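Ro sixty-related protein, RSR (Deinococcus radiodurans, PDB 2NVO) binds several small RNAs that accumulate during recovery from ultraviolet irradiation and contributes to the resistance of the bacterium to that radiation. Local coordinates at residues 43-48 against 88-93; 66-71 against 102-107; 186-191 against 206-211. All coordinates share one frame; numbering follows the deposited sequence.

Interaction 1 of 3, residues 43-48 against 88-93; sequences RLTRFL and LDVVRG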
loop_
_atom_site.group_PDB
_atom_site.type_symbol
_atom_site.label_atom_id
_atom_site.label_comp_id
_atom_site.label_asym_id
_atom_site.label_seq_id
_atom_site.Cartn_x
_atom_site.Cartn_y
_atom_site.Cartn_z
ATOM N N ARG A 43 15.696 -0.907 -15.139
ATOM C CA ARG A 43 16.342 -0.663 -13.861
ATOM C C ARG A 43 15.680 0.512 -13.150
ATOM O O ARG A 43 15.503 0.489 -11.939
ATOM C CB ARG A 43 17.840 -0.413 -14.038
ATOM C CG ARG A 43 18.608 -0.481 -12.731
ATOM C CD ARG A 43 20.103 -0.280 -12.925
ATOM N NE ARG A 43 20.804 -0.175 -11.646
ATOM C CZ ARG A 43 22.129 -0.171 -11.523
ATOM N NH1 ARG A 43 22.896 -0.272 -12.603
ATOM N NH2 ARG A 43 22.689 -0.072 -10.327
ATOM N N LEU A 44 15.315 1.536 -13.908
ATOM C CA LEU A 44 14.630 2.689 -13.337
ATOM C C LEU A 44 13.210 2.323 -12.909
ATOM O O LEU A 44 12.742 2.777 -11.868
ATOM C CB LEU A 44 14.593 3.859 -14.324
ATOM C CG LEU A 44 13.851 5.104 -13.828
ATOM C CD1 LEU A 44 14.596 5.729 -12.648
ATOM C CD2 LEU A 44 13.656 6.122 -14.937
ATOM N N THR A 45 12.525 1.505 -13.707
ATOM C CA THR A 45 11.171 1.093 -13.349
ATOM C C THR A 45 11.200 0.334 -12.018
ATOM O O THR A 45 10.344 0.536 -11.151
ATOM C CB THR A 45 10.507 0.217 -14.446
ATOM O OG1 THR A 45 10.161 1.031 -15.574
ATOM C CG2 THR A 45 9.239 -0.424 -13.921
ATOM N N ARG A 46 12.197 -0.525 -11.852
ATOM C CA ARG A 46 12.304 -1.277 -10.607
ATOM C C ARG A 46 12.482 -0.343 -9.418
ATOM O O ARG A 46 11.875 -0.530 -8.377
ATOM C CB ARG A 46 13.440 -2.293 -10.648
ATOM C CG ARG A 46 13.494 -3.160 -9.387
ATOM C CD ARG A 46 14.398 -4.375 -9.569
ATOM N NE ARG A 46 13.796 -5.349 -10.472
ATOM C CZ ARG A 46 14.226 -6.596 -10.633
ATOM N NH1 ARG A 46 15.278 -7.028 -9.948
ATOM N NH2 ARG A 46 13.602 -7.413 -11.481
ATOM N N PHE A 47 13.327 0.666 -9.583
ATOM C CA PHE A 47 13.534 1.642 -8.532
ATOM C C PHE A 47 12.244 2.409 -8.229
ATOM O O PHE A 47 11.935 2.707 -7.073
ATOM C CB PHE A 47 14.658 2.603 -8.920
ATOM C CG PHE A 47 14.800 3.766 -7.993
ATOM C CD1 PHE A 47 15.637 3.691 -6.888
ATOM C CD2 PHE A 47 14.100 4.937 -8.224
ATOM C CE1 PHE A 47 15.760 4.772 -6.018
ATOM C CE2 PHE A 47 14.221 6.015 -7.358
ATOM C CZ PHE A 47 15.055 5.928 -6.264
ATOM N N LEU A 48 11.496 2.737 -9.271
ATOM C CA LEU A 48 10.235 3.461 -9.116
ATOM C C LEU A 48 9.161 2.669 -8.373
ATOM O O LEU A 48 8.380 3.235 -7.620
ATOM C CB LEU A 48 9.699 3.880 -10.480
ATOM C CG LEU A 48 10.506 4.974 -11.169
ATOM C CD1 LEU A 48 10.054 5.138 -12.611
ATOM C CD2 LEU A 48 10.344 6.279 -10.395
ATOM N N LEU A 88 6.591 8.641 -16.051
ATOM C CA LEU A 88 5.175 8.831 -16.341
ATOM C C LEU A 88 4.463 7.502 -16.601
ATOM O O LEU A 88 3.336 7.300 -16.149
ATOM C CB LEU A 88 4.974 9.811 -17.503
ATOM C CG LEU A 88 4.911 11.289 -17.095
ATOM C CD1 LEU A 88 6.077 11.655 -16.194
ATOM C CD2 LEU A 88 4.888 12.182 -18.329
ATOM N N ASP A 89 5.134 6.602 -17.320
ATOM C CA ASP A 89 4.622 5.255 -17.566
ATOM C C ASP A 89 4.286 4.530 -16.259
ATOM O O ASP A 89 3.258 3.863 -16.147
ATOM C CB ASP A 89 5.637 4.420 -18.361
ATOM C CG ASP A 89 5.676 4.782 -19.852
ATOM O OD1 ASP A 89 6.481 4.168 -20.586
ATOM O OD2 ASP A 89 4.916 5.674 -20.287
ATOM N N VAL A 90 5.168 4.651 -15.274
ATOM C CA VAL A 90 4.945 3.994 -13.994
ATOM C C VAL A 90 3.801 4.654 -13.224
ATOM O O VAL A 90 2.949 3.962 -12.665
ATOM C CB VAL A 90 6.216 3.974 -13.132
ATOM C CG1 VAL A 90 5.882 3.539 -11.700
ATOM C CG2 VAL A 90 7.262 3.072 -13.758
ATOM N N VAL A 91 3.773 5.985 -13.194
ATOM C CA VAL A 91 2.693 6.696 -12.509
ATOM C C VAL A 91 1.336 6.289 -13.072
ATOM O O VAL A 91 0.429 5.930 -12.328
ATOM C CB VAL A 91 2.831 8.237 -12.612
ATOM C CG1 VAL A 91 1.595 8.908 -12.055
ATOM C CG2 VAL A 91 4.077 8.729 -11.886
ATOM N N ARG A 92 1.208 6.354 -14.393
ATOM C CA ARG A 92 -0.024 5.963 -15.073
ATOM C C ARG A 92 -0.365 4.479 -14.897
ATOM O O ARG A 92 -1.535 4.121 -14.773
ATOM C CB ARG A 92 0.062 6.321 -16.559
ATOM C CG ARG A 92 -0.123 7.799 -16.816
ATOM C CD ARG A 92 0.758 8.316 -17.933
ATOM N NE ARG A 92 0.651 9.770 -18.030
ATOM C CZ ARG A 92 1.249 10.513 -18.954
ATOM N NH1 ARG A 92 2.007 9.947 -19.879
ATOM N NH2 ARG A 92 1.083 11.829 -18.948
ATOM N N GLY A 93 0.653 3.623 -14.890
ATOM C CA GLY A 93 0.450 2.187 -14.737
ATOM C C GLY A 93 0.006 1.808 -13.333
ATOM O O GLY A 93 -0.547 0.733 -13.110
#
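Val-90 reaches across to Thr-45 and Leu-48, and its two methyls divide the work. CG2 is the busier one. It lies 3.7 Å from Leu-48 CD1. Thr-45 crosses it obliquely, with CG2 and OG1 both 4.0 Å from Val-90 CG2. The other methyl, Val-90 CG1, is anti to the backbone N (chi1 169°) and rests against Leu-48 CB at 4.0 Å. The two methyls lie along the leucine, CG1 at its root and CG2 at its CD1 end. The hydroxyl of Thr-45 adds only van der Waals contact here, since OG1 is hydrogen-bonded to the carbonyl O of Glu-41 in its own helix.

This is helix-to-helix packing in the TROVE domain, a horseshoe of HEAT-like helical repeats. Helix 40-50 lies against the C-terminal half of helix 80-93, where Val-86 extends the same apolar seam to Leu-44, Thr-45 and Leu-48. Next along the chain, Val-91 turns to other helices and packs on Ala-102 and Val-129. Arg-92 follows, with Leu-88 CB over one face of its guanidinium, offset toward the rim, and with its NH2 in a salt bridge to Glu-128 of helix 116-129.

Interaction 2 of 3, residues 66-71 against 102-107; sequences VQATDF and ALLVLA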
loop_
_atom_site.group_PDB
_atom_site.type_symbol
_atom_site.label_atom_id
_atom_site.label_comp_id
_atom_site.label_asym_id
_atom_site.label_seq_id
_atom_site.Cartn_x
_atom_site.Cartn_y
_atom_site.Cartn_z
ATOM N N VAL A 66 12.912 6.415 0.366
ATOM C CA VAL A 66 13.619 6.320 -0.891
ATOM C C VAL A 66 14.727 7.372 -0.935
ATOM O O VAL A 66 14.538 8.527 -0.558
ATOM C CB VAL A 66 12.673 6.495 -2.091
ATOM C CG1 VAL A 66 12.133 7.917 -2.128
ATOM C CG2 VAL A 66 13.388 6.139 -3.392
ATOM N N GLN A 67 15.903 6.939 -1.362
ATOM C CA GLN A 67 16.999 7.841 -1.628
ATOM C C GLN A 67 17.472 7.534 -3.030
ATOM O O GLN A 67 17.458 6.376 -3.443
ATOM C CB GLN A 67 18.129 7.602 -0.638
ATOM C CG GLN A 67 17.830 8.083 0.770
ATOM C CD GLN A 67 19.069 8.094 1.628
ATOM O OE1 GLN A 67 19.204 7.296 2.554
ATOM N NE2 GLN A 67 20.001 8.995 1.312
ATOM N N ALA A 68 17.872 8.562 -3.771
ATOM C CA ALA A 68 18.408 8.357 -5.115
ATOM C C ALA A 68 19.799 7.731 -5.053
ATOM O O ALA A 68 20.650 8.180 -4.299
ATOM C CB ALA A 68 18.445 9.676 -5.873
ATOM N N THR A 69 20.031 6.685 -5.832
ATOM C CA THR A 69 21.352 6.083 -5.886
ATOM C C THR A 69 22.142 6.677 -7.046
ATOM O O THR A 69 21.609 7.451 -7.836
ATOM C CB THR A 69 21.286 4.554 -6.053
ATOM O OG1 THR A 69 20.605 4.236 -7.272
ATOM C CG2 THR A 69 20.563 3.913 -4.872
ATOM N N ASP A 70 23.408 6.299 -7.154
ATOM C CA ASP A 70 24.265 6.826 -8.215
ATOM C C ASP A 70 23.697 6.520 -9.588
ATOM O O ASP A 70 23.671 7.391 -10.465
ATOM C CB ASP A 70 25.692 6.290 -8.089
ATOM C CG ASP A 70 26.378 6.764 -6.829
ATOM O OD1 ASP A 70 25.780 7.576 -6.098
ATOM O OD2 ASP A 70 27.516 6.324 -6.560
ATOM N N PHE A 71 23.223 5.291 -9.785
ATOM C CA PHE A 71 22.674 4.944 -11.082
ATOM C C PHE A 71 21.537 5.877 -11.458
ATOM O O PHE A 71 21.398 6.270 -12.619
ATOM C CB PHE A 71 22.168 3.507 -11.146
ATOM C CG PHE A 71 21.218 3.286 -12.273
ATOM C CD1 PHE A 71 21.689 3.008 -13.543
ATOM C CD2 PHE A 71 19.853 3.418 -12.084
ATOM C CE1 PHE A 71 20.814 2.836 -14.598
ATOM C CE2 PHE A 71 18.977 3.248 -13.135
ATOM C CZ PHE A 71 19.460 2.958 -14.397
ATOM N N ALA A 102 8.750 8.173 -7.501
ATOM C CA ALA A 102 8.417 8.910 -8.719
ATOM C C ALA A 102 8.494 10.414 -8.475
ATOM O O ALA A 102 8.904 11.178 -9.358
ATOM C CB ALA A 102 7.035 8.518 -9.224
ATOM N N LEU A 103 8.109 10.834 -7.273
ATOM C CA LEU A 103 8.225 12.229 -6.871
ATOM C C LEU A 103 9.682 12.671 -6.797
ATOM O O LEU A 103 10.018 13.771 -7.232
ATOM C CB LEU A 103 7.534 12.457 -5.528
ATOM C CG LEU A 103 6.020 12.264 -5.586
ATOM C CD1 LEU A 103 5.402 12.350 -4.197
ATOM C CD2 LEU A 103 5.410 13.303 -6.517
ATOM N N LEU A 104 10.541 11.797 -6.267
ATOM C CA LEU A 104 11.966 12.080 -6.119
ATOM C C LEU A 104 12.629 12.174 -7.474
ATOM O O LEU A 104 13.385 13.098 -7.737
ATOM C CB LEU A 104 12.653 10.980 -5.303
ATOM C CG LEU A 104 14.185 10.942 -5.333
ATOM C CD1 LEU A 104 14.776 12.292 -4.900
ATOM C CD2 LEU A 104 14.751 9.821 -4.465
ATOM N N VAL A 105 12.345 11.204 -8.331
ATOM C CA VAL A 105 12.900 11.194 -9.675
ATOM C C VAL A 105 12.471 12.435 -10.449
ATOM O O VAL A 105 13.285 13.073 -11.113
ATOM C CB VAL A 105 12.490 9.927 -10.436
ATOM C CG1 VAL A 105 12.834 10.069 -11.899
ATOM C CG2 VAL A 105 13.201 8.706 -9.843
ATOM N N LEU A 106 11.193 12.779 -10.335
ATOM C CA LEU A 106 10.647 13.961 -10.990
ATOM C C LEU A 106 11.348 15.228 -10.524
ATOM O O LEU A 106 11.691 16.086 -11.341
ATOM C CB LEU A 106 9.136 14.082 -10.766
ATOM C CG LEU A 106 8.448 15.069 -11.722
ATOM C CD1 LEU A 106 8.322 14.504 -13.141
ATOM C CD2 LEU A 106 7.077 15.476 -11.208
ATOM N N ALA A 107 11.564 15.345 -9.215
ATOM C CA ALA A 107 12.329 16.457 -8.682
ATOM C C ALA A 107 13.719 16.522 -9.295
ATOM O O ALA A 107 14.170 17.600 -9.683
ATOM C CB ALA A 107 12.415 16.383 -7.157
#
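Leu-104 presses one methyl, CD2, against the side chain of Val-66, the peptide between Gln-67 and Ala-68, and Ala-68 CB. This is the tight part of the contact. CD2 lies 3.4 Å from Ala-68 N and 3.8 Å from Gln-67 C. It sits over the face of the peptide group that joins these two residues, so an apolar methyl packs on a flat polar group. Ala-68 CB flanks the same methyl at 4.0 Å. From the other flank come both branches of Val-66, with CG1 4.0 Å and CG2 4.1 Å from Leu-104 CD2. With CG anti to the backbone N (chi1 166°) and chi2 at 56°, CD2 is the leucine methyl that leads toward the loop.

The solvent side is loose. Gln-67 has its CB pointing away from Leu-104 and is exposed. Further on the chain leaves the contact, and Thr-69 is the N-cap residue of helix 70-78.

The contact therefore joins the extended lead-in to helix 70-78 with the N-terminal half of helix 100-112 in the TROVE domain. Phe-47 of helix 40-50 also packs on Val-66. Phe-142 of helix 133-143 packs on Leu-104, and helices 80-93 and 116-129 take up other faces of helix 100-112.

Interaction 3 of 3, residues 186-191 against 206-211; sequences DALRKA and FMVDGV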
loop_
_atom_site.group_PDB
_atom_site.type_symbol
_atom_site.label_atom_id
_atom_site.label_comp_id
_atom_site.label_asym_id
_atom_site.label_seq_id
_atom_site.Cartn_x
_atom_site.Cartn_y
_atom_site.Cartn_z
ATOM N N ASP A 186 3.561 28.139 2.515
ATOM C CA ASP A 186 4.940 28.357 2.065
ATOM C C ASP A 186 5.042 28.379 0.544
ATOM O O ASP A 186 5.601 29.305 -0.052
ATOM C CB ASP A 186 5.866 27.243 2.557
ATOM C CG ASP A 186 6.006 27.210 4.060
ATOM O OD1 ASP A 186 5.734 28.235 4.717
ATOM O OD2 ASP A 186 6.391 26.141 4.563
ATOM N N ALA A 187 4.537 27.320 -0.072
ATOM C CA ALA A 187 4.599 27.175 -1.515
ATOM C C ALA A 187 3.885 28.329 -2.217
ATOM O O ALA A 187 4.365 28.843 -3.222
ATOM C CB ALA A 187 3.993 25.839 -1.936
ATOM N N LEU A 188 2.728 28.715 -1.692
ATOM C CA LEU A 188 1.924 29.765 -2.305
ATOM C C LEU A 188 2.643 31.116 -2.260
ATOM O O LEU A 188 2.551 31.908 -3.197
ATOM C CB LEU A 188 0.538 29.835 -1.650
ATOM C CG LEU A 188 -0.422 28.685 -2.001
ATOM C CD1 LEU A 188 -1.688 28.714 -1.147
ATOM C CD2 LEU A 188 -0.774 28.696 -3.496
ATOM N N ARG A 189 3.374 31.365 -1.178
ATOM C CA ARG A 189 4.108 32.619 -1.011
ATOM C C ARG A 189 5.292 32.715 -1.963
ATOM O O ARG A 189 5.723 33.804 -2.320
ATOM C CB ARG A 189 4.608 32.757 0.431
ATOM C CG ARG A 189 3.504 32.865 1.459
ATOM C CD ARG A 189 4.043 33.292 2.823
ATOM N NE ARG A 189 2.988 33.213 3.822
ATOM C CZ ARG A 189 2.844 32.195 4.663
ATOM N NH1 ARG A 189 3.715 31.187 4.641
ATOM N NH2 ARG A 189 1.840 32.195 5.537
ATOM N N LYS A 190 5.825 31.564 -2.343
ATOM C CA LYS A 190 6.976 31.499 -3.219
ATOM C C LYS A 190 6.519 31.525 -4.674
ATOM O O LYS A 190 7.156 32.152 -5.514
ATOM C CB LYS A 190 7.776 30.221 -2.948
ATOM C CG LYS A 190 8.587 30.214 -1.634
ATOM C CD LYS A 190 10.063 30.509 -1.882
ATOM C CE LYS A 190 10.879 30.344 -0.599
ATOM N NZ LYS A 190 12.355 30.289 -0.844
ATOM N N ALA A 191 5.393 30.864 -4.950
ATOM C CA ALA A 191 4.917 30.633 -6.319
ATOM C C ALA A 191 3.904 31.657 -6.846
ATOM O O ALA A 191 3.801 31.852 -8.055
ATOM C CB ALA A 191 4.327 29.227 -6.437
ATOM N N PHE A 206 -7.152 32.163 1.081
ATOM C CA PHE A 206 -7.453 31.579 2.383
ATOM C C PHE A 206 -6.341 30.640 2.833
ATOM O O PHE A 206 -6.009 30.581 4.016
ATOM C CB PHE A 206 -8.781 30.824 2.365
ATOM C CG PHE A 206 -8.986 29.947 3.571
ATOM C CD1 PHE A 206 -9.513 30.468 4.741
ATOM C CD2 PHE A 206 -8.628 28.612 3.542
ATOM C CE1 PHE A 206 -9.690 29.668 5.857
ATOM C CE2 PHE A 206 -8.801 27.809 4.656
ATOM C CZ PHE A 206 -9.334 28.339 5.813
ATOM N N MET A 207 -5.781 29.902 1.882
ATOM C CA MET A 207 -4.721 28.943 2.169
ATOM C C MET A 207 -3.464 29.633 2.674
ATOM O O MET A 207 -2.630 29.016 3.334
ATOM C CB MET A 207 -4.411 28.097 0.933
ATOM C CG MET A 207 -5.505 27.088 0.601
ATOM S SD MET A 207 -5.319 26.227 -0.985
ATOM C CE MET A 207 -3.898 25.179 -0.674
ATOM N N VAL A 208 -3.341 30.919 2.364
ATOM C CA VAL A 208 -2.213 31.709 2.833
ATOM C C VAL A 208 -2.516 32.457 4.132
ATOM O O VAL A 208 -1.697 32.464 5.041
ATOM C CB VAL A 208 -1.713 32.693 1.751
ATOM C CG1 VAL A 208 -0.603 33.563 2.296
ATOM C CG2 VAL A 208 -1.230 31.931 0.534
ATOM N N ASP A 209 -3.689 33.071 4.241
ATOM C CA ASP A 209 -3.948 33.915 5.408
ATOM C C ASP A 209 -5.019 33.402 6.375
ATOM O O ASP A 209 -5.302 34.048 7.388
ATOM C CB ASP A 209 -4.230 35.366 4.994
ATOM C CG ASP A 209 -5.536 35.522 4.241
ATOM O OD1 ASP A 209 -5.746 36.599 3.639
ATOM O OD2 ASP A 209 -6.349 34.573 4.249
ATOM N N GLY A 210 -5.613 32.255 6.063
ATOM C CA GLY A 210 -6.566 31.615 6.957
ATOM C C GLY A 210 -7.835 32.403 7.241
ATOM O O GLY A 210 -8.670 31.980 8.041
ATOM N N VAL A 211 -7.986 33.550 6.591
ATOM C CA VAL A 211 -9.148 34.399 6.806
ATOM C C VAL A 211 -10.299 33.961 5.908
ATOM O O VAL A 211 -10.144 33.855 4.692
ATOM C CB VAL A 211 -8.824 35.872 6.528
ATOM C CG1 VAL A 211 -10.073 36.726 6.679
ATOM C CG2 VAL A 211 -7.725 36.353 7.456
#
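Leu-188 CD1 is only 3.5 Å from Met-207 CB, closer than carbon atoms usually pack. The two side chains cross at about a right angle, so the tip of the leucine drives into the base of the methionine. CD1 is anti to CA (chi2 171°), which stretches the leucine out toward the other helix. The same methyl also meets Val-208 CG2 at 3.7 Å. That valine branch in turn comes up to the root of the leucine, with Leu-188 CB 3.5 Å away. Val-208 CG2 therefore sits in the angle of the leucine, against both CB and CD1.

The contact lies in the TROVE domain, whose HEAT-like helical repeats form a horseshoe. It joins helix 184-191 to the C-terminal end of helix 198-209. Both helices fall in a region that probably binds RNA, as in its relatives. Tyr-161 of helix 151-163 packs on Leu-188 as well, and Trp-172 and Ala-173 of helix 166-175 pack on Met-207.

The polar side is looser. Arg-189 runs extended past the other branch of the valine, with NE 3.9 Å from Val-208 CG1. Its NH2 comes within 3.6 Å of Val-208 O, meeting it obliquely, without forming a hydrogen bond. The guanidinium is also tied to its own helix. Asp-186 OD1 lies at its edge and in its plane, 3.6 Å from Arg-189 NH1, in a salt bridge.

The second helix ends at Asp-209, whose OD2 accepts from Val-211 N at 3.0 Å in an Asx turn. The N-H...O angle is 162°, with the donor above the carboxylate plane. The turn spans Gly-210, the first residue to leave helical geometry, which does so with positive phi.

How the interactions relate
Interactions 1 and 2 form one continuous packed region, with centres 11 Å apart and segments that alternate along the chain. Phe-47 CZ touches Val-66 CG2 at 3.3 Å, and Leu-48 CD2 touches Ala-102 CA at 3.7 Å. Arg-43 makes a cation-pi contact with Phe-71. Interaction 3 stands apart further round the horseshoe, its centre 32 Å from that of interaction 1 and 28 Å from that of interaction 2. All three lie away from the calcium site of Ser-372, Ser-374 and Glu-467 in the VWFA-like domain. Arg-46 NH2 of helix 40-50 is hydrogen-bonded to the carbonyl O atoms of Arg-510 and Val-534, consistent with its lying where that domain closes the ring.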